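Local coordinates for protein bromoperoxidase A1 (Streptomyces aureofaciens, PDB 1A8Q) that acts as a cofactor-free haloperoxidase of the alpha/beta hydrolase fold, able to brominate and possibly responsible for a chlorination step in 7-chlorotetracycline biosynthesis, at residues D65-D70 against A186-G191. Numbering follows the deposited sequence.
Sequences DGYDFD and AQTIEG
Tyr67 lies on the N-terminal end of helix 189-201, where Thr188 is the N-cap and Gly191 the third residue of the first turn; the contact joins the loop leading into core helix 69-82 to a helix of the insertion that follows strand 112-118 and precedes strand 215-220 in the sequence, the usual place of the cap in alpha/beta hydrolases. Gly191 CA sits over the centre of the tyrosine ring, 3.5 Å from the centroid and 10° off the ring normal, a CH-pi contact over the ring face. Gly191 has no side chain, and the ring packs directly on its backbone CA. Thr188 OG1 donates to Tyr67 OH at 2.8 Å. The same oxygen accepts the capping bond from Gly191 N at 2.9 Å, with an N-H...O angle of 147°. Its chi1 of 62° sets OG1 between the backbone N and carbonyl carbon, facing both partners. Tyr67 OH also hydrogen-bonds Val63 O. Glu190 CG approaches Tyr67 CE2 obliquely at 4.1 Å, while its OE2 forms a salt bridge with Arg194. One threonine hydroxyl thus caps Gly191 N and binds the phenol oxygen, in a hydrogen-bond chain reaching Val63 O that probably helps to keep the ring over Gly191.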
ATOM      1  N   ASP A  65     -14.884   4.616 -12.649  1.00 11.72           N
ATOM      2  CA  ASP A  65     -14.807   3.150 -12.768  1.00 15.41           C
ATOM      3  C   ASP A  65     -13.382   2.639 -12.621  1.00 12.50           C
ATOM      4  O   ASP A  65     -12.442   3.418 -12.538  1.00 12.71           O
ATOM      5  CB  ASP A  65     -15.265   2.753 -14.196  1.00 21.61           C
ATOM      6  CG  ASP A  65     -14.884   3.784 -15.211  1.00 28.21           C
ATOM      7  OD1 ASP A  65     -13.715   4.171 -15.426  1.00 32.09           O
ATOM      8  OD2 ASP A  65     -15.861   4.314 -15.836  1.00 33.40           O
ATOM      9  N   GLY A  66     -13.315   1.299 -12.653  1.00 10.58           N
ATOM     10  CA  GLY A  66     -11.974   0.706 -12.609  1.00 11.15           C
ATOM     11  C   GLY A  66     -11.378   0.594 -11.234  1.00 10.80           C
ATOM     12  O   GLY A  66     -10.129   0.457 -11.148  1.00 10.39           O
ATOM     13  N   TYR A  67     -12.156   0.566 -10.162  1.00  9.43           N
ATOM     14  CA  TYR A  67     -11.605   0.392  -8.813  1.00  9.66           C
ATOM     15  C   TYR A  67     -11.511  -1.117  -8.504  1.00 10.99           C
ATOM     16  O   TYR A  67     -12.253  -1.645  -7.672  1.00 12.23           O
ATOM     17  CB  TYR A  67     -12.495   1.112  -7.801  1.00  9.75           C
ATOM     18  CG  TYR A  67     -12.415   2.630  -7.963  1.00  9.22           C
ATOM     19  CD1 TYR A  67     -11.247   3.323  -7.633  1.00 10.11           C
ATOM     20  CD2 TYR A  67     -13.514   3.347  -8.408  1.00 10.31           C
ATOM     21  CE1 TYR A  67     -11.156   4.693  -7.809  1.00  8.91           C
ATOM     22  CE2 TYR A  67     -13.459   4.733  -8.546  1.00  9.40           C
ATOM     23  CZ  TYR A  67     -12.289   5.391  -8.258  1.00  9.36           C
ATOM     24  OH  TYR A  67     -12.219   6.767  -8.375  1.00  9.04           O
ATOM     25  N   ASP A  68     -10.584  -1.773  -9.220  1.00  9.63           N
ATOM     26  CA  ASP A  68     -10.375  -3.217  -9.049  1.00 10.37           C
ATOM     27  C   ASP A  68      -8.879  -3.473  -9.264  1.00 10.31           C
ATOM     28  O   ASP A  68      -8.214  -2.707  -9.972  1.00  9.51           O
ATOM     29  CB  ASP A  68     -11.191  -4.009 -10.066  1.00 12.52           C
ATOM     30  CG  ASP A  68     -10.826  -3.713 -11.494  1.00 14.83           C
ATOM     31  OD1 ASP A  68      -9.924  -4.374 -12.026  1.00 15.87           O
ATOM     32  OD2 ASP A  68     -11.395  -2.810 -12.136  1.00 17.43           O
ATOM     33  N   PHE A  69      -8.389  -4.589  -8.728  1.00 10.10           N
ATOM     34  CA  PHE A  69      -6.929  -4.798  -8.813  1.00  8.67           C
ATOM     35  C   PHE A  69      -6.380  -5.001 -10.192  1.00  8.41           C
ATOM     36  O   PHE A  69      -5.190  -4.731 -10.413  1.00  8.94           O
ATOM     37  CB  PHE A  69      -6.512  -5.935  -7.844  1.00  8.40           C
ATOM     38  CG  PHE A  69      -6.596  -5.439  -6.418  1.00  8.99           C
ATOM     39  CD1 PHE A  69      -5.622  -4.586  -5.966  1.00  8.12           C
ATOM     40  CD2 PHE A  69      -7.628  -5.819  -5.579  1.00 10.26           C
ATOM     41  CE1 PHE A  69      -5.669  -4.128  -4.652  1.00 10.19           C
ATOM     42  CE2 PHE A  69      -7.651  -5.369  -4.264  1.00 11.01           C
ATOM     43  CZ  PHE A  69      -6.690  -4.489  -3.798  1.00 10.74           C
ATOM     44  N   ASP A  70      -7.120  -5.628 -11.134  1.00  8.29           N
ATOM     45  CA  ASP A  70      -6.601  -5.764 -12.490  1.00  8.77           C
ATOM     46  C   ASP A  70      -6.364  -4.382 -13.126  1.00  8.98           C
ATOM     47  O   ASP A  70      -5.343  -4.136 -13.745  1.00  9.34           O
ATOM     48  CB  ASP A  70      -7.646  -6.513 -13.332  1.00 11.19           C
ATOM     49  CG  ASP A  70      -7.662  -8.001 -13.026  1.00 14.91           C
ATOM     50  OD1 ASP A  70      -6.734  -8.578 -12.442  1.00 14.55           O
ATOM     51  OD2 ASP A  70      -8.678  -8.628 -13.441  1.00 16.40           O
ATOM     52  N   ALA A 186      -8.985  13.978  -0.891  1.00  6.58           N
ATOM     53  CA  ALA A 186      -8.781  14.012  -2.319  1.00  6.89           C
ATOM     54  C   ALA A 186      -9.268  12.722  -2.985  1.00  8.04           C
ATOM     55  O   ALA A 186      -9.208  12.678  -4.226  1.00  9.94           O
ATOM     56  CB  ALA A 186      -7.290  14.176  -2.657  1.00  8.46           C
ATOM     57  N   GLN A 187      -9.740  11.758  -2.197  1.00  8.30           N
ATOM     58  CA  GLN A 187     -10.195  10.522  -2.870  1.00  6.58           C
ATOM     59  C   GLN A 187     -11.675  10.643  -3.309  1.00  8.43           C
ATOM     60  O   GLN A 187     -12.452  11.169  -2.515  1.00  8.35           O
ATOM     61  CB  GLN A 187     -10.080   9.420  -1.840  1.00  6.82           C
ATOM     62  CG  GLN A 187     -10.479   8.021  -2.358  1.00  8.33           C
ATOM     63  CD  GLN A 187     -10.604   7.015  -1.238  1.00  7.99           C
ATOM     64  OE1 GLN A 187      -9.971   5.900  -1.257  1.00 11.30           O
ATOM     65  NE2 GLN A 187     -11.420   7.285  -0.263  1.00  8.28           N
ATOM     66  N   THR A 188     -12.003  10.048  -4.449  1.00  7.35           N
ATOM     67  CA  THR A 188     -13.437  10.098  -4.819  1.00  7.94           C
ATOM     68  C   THR A 188     -14.230   9.288  -3.825  1.00  9.15           C
ATOM     69  O   THR A 188     -13.793   8.288  -3.222  1.00  8.87           O
ATOM     70  CB  THR A 188     -13.699   9.529  -6.215  1.00  8.80           C
ATOM     71  OG1 THR A 188     -13.290   8.145  -6.185  1.00  9.70           O
ATOM     72  CG2 THR A 188     -12.906  10.283  -7.268  1.00  8.15           C
ATOM     73  N   ILE A 189     -15.548   9.595  -3.691  1.00  8.01           N
ATOM     74  CA  ILE A 189     -16.354   8.800  -2.751  1.00  8.92           C
ATOM     75  C   ILE A 189     -16.552   7.378  -3.282  1.00  8.23           C
ATOM     76  O   ILE A 189     -16.505   6.455  -2.467  1.00  8.51           O
ATOM     77  CB  ILE A 189     -17.738   9.469  -2.503  1.00  8.43           C
ATOM     78  CG1 ILE A 189     -18.403   8.794  -1.297  1.00  9.50           C
ATOM     79  CG2 ILE A 189     -18.535   9.453  -3.805  1.00 10.01           C
ATOM     80  CD1 ILE A 189     -19.666   9.540  -0.811  1.00 13.54           C
ATOM     81  N   GLU A 190     -16.558   7.191  -4.597  1.00  8.67           N
ATOM     82  CA  GLU A 190     -16.758   5.858  -5.184  1.00  9.11           C
ATOM     83  C   GLU A 190     -15.479   5.050  -4.979  1.00  9.09           C
ATOM     84  O   GLU A 190     -15.572   3.858  -4.684  1.00 10.07           O
ATOM     85  CB  GLU A 190     -17.086   6.004  -6.662  1.00  8.91           C
ATOM     86  CG  GLU A 190     -17.382   4.675  -7.380  1.00  8.31           C
ATOM     87  CD  GLU A 190     -18.559   3.907  -6.872  1.00 10.90           C
ATOM     88  OE1 GLU A 190     -19.256   4.283  -5.898  1.00 10.73           O
ATOM     89  OE2 GLU A 190     -18.762   2.780  -7.415  1.00 11.49           O
ATOM     90  N   GLY A 191     -14.327   5.704  -5.085  1.00  8.57           N
ATOM     91  CA  GLY A 191     -13.077   4.939  -4.812  1.00  9.11           C
ATOM     92  C   GLY A 191     -13.021   4.564  -3.337  1.00  9.29           C
ATOM     93  O   GLY A 191     -12.521   3.474  -2.959  1.00 11.38           O
TER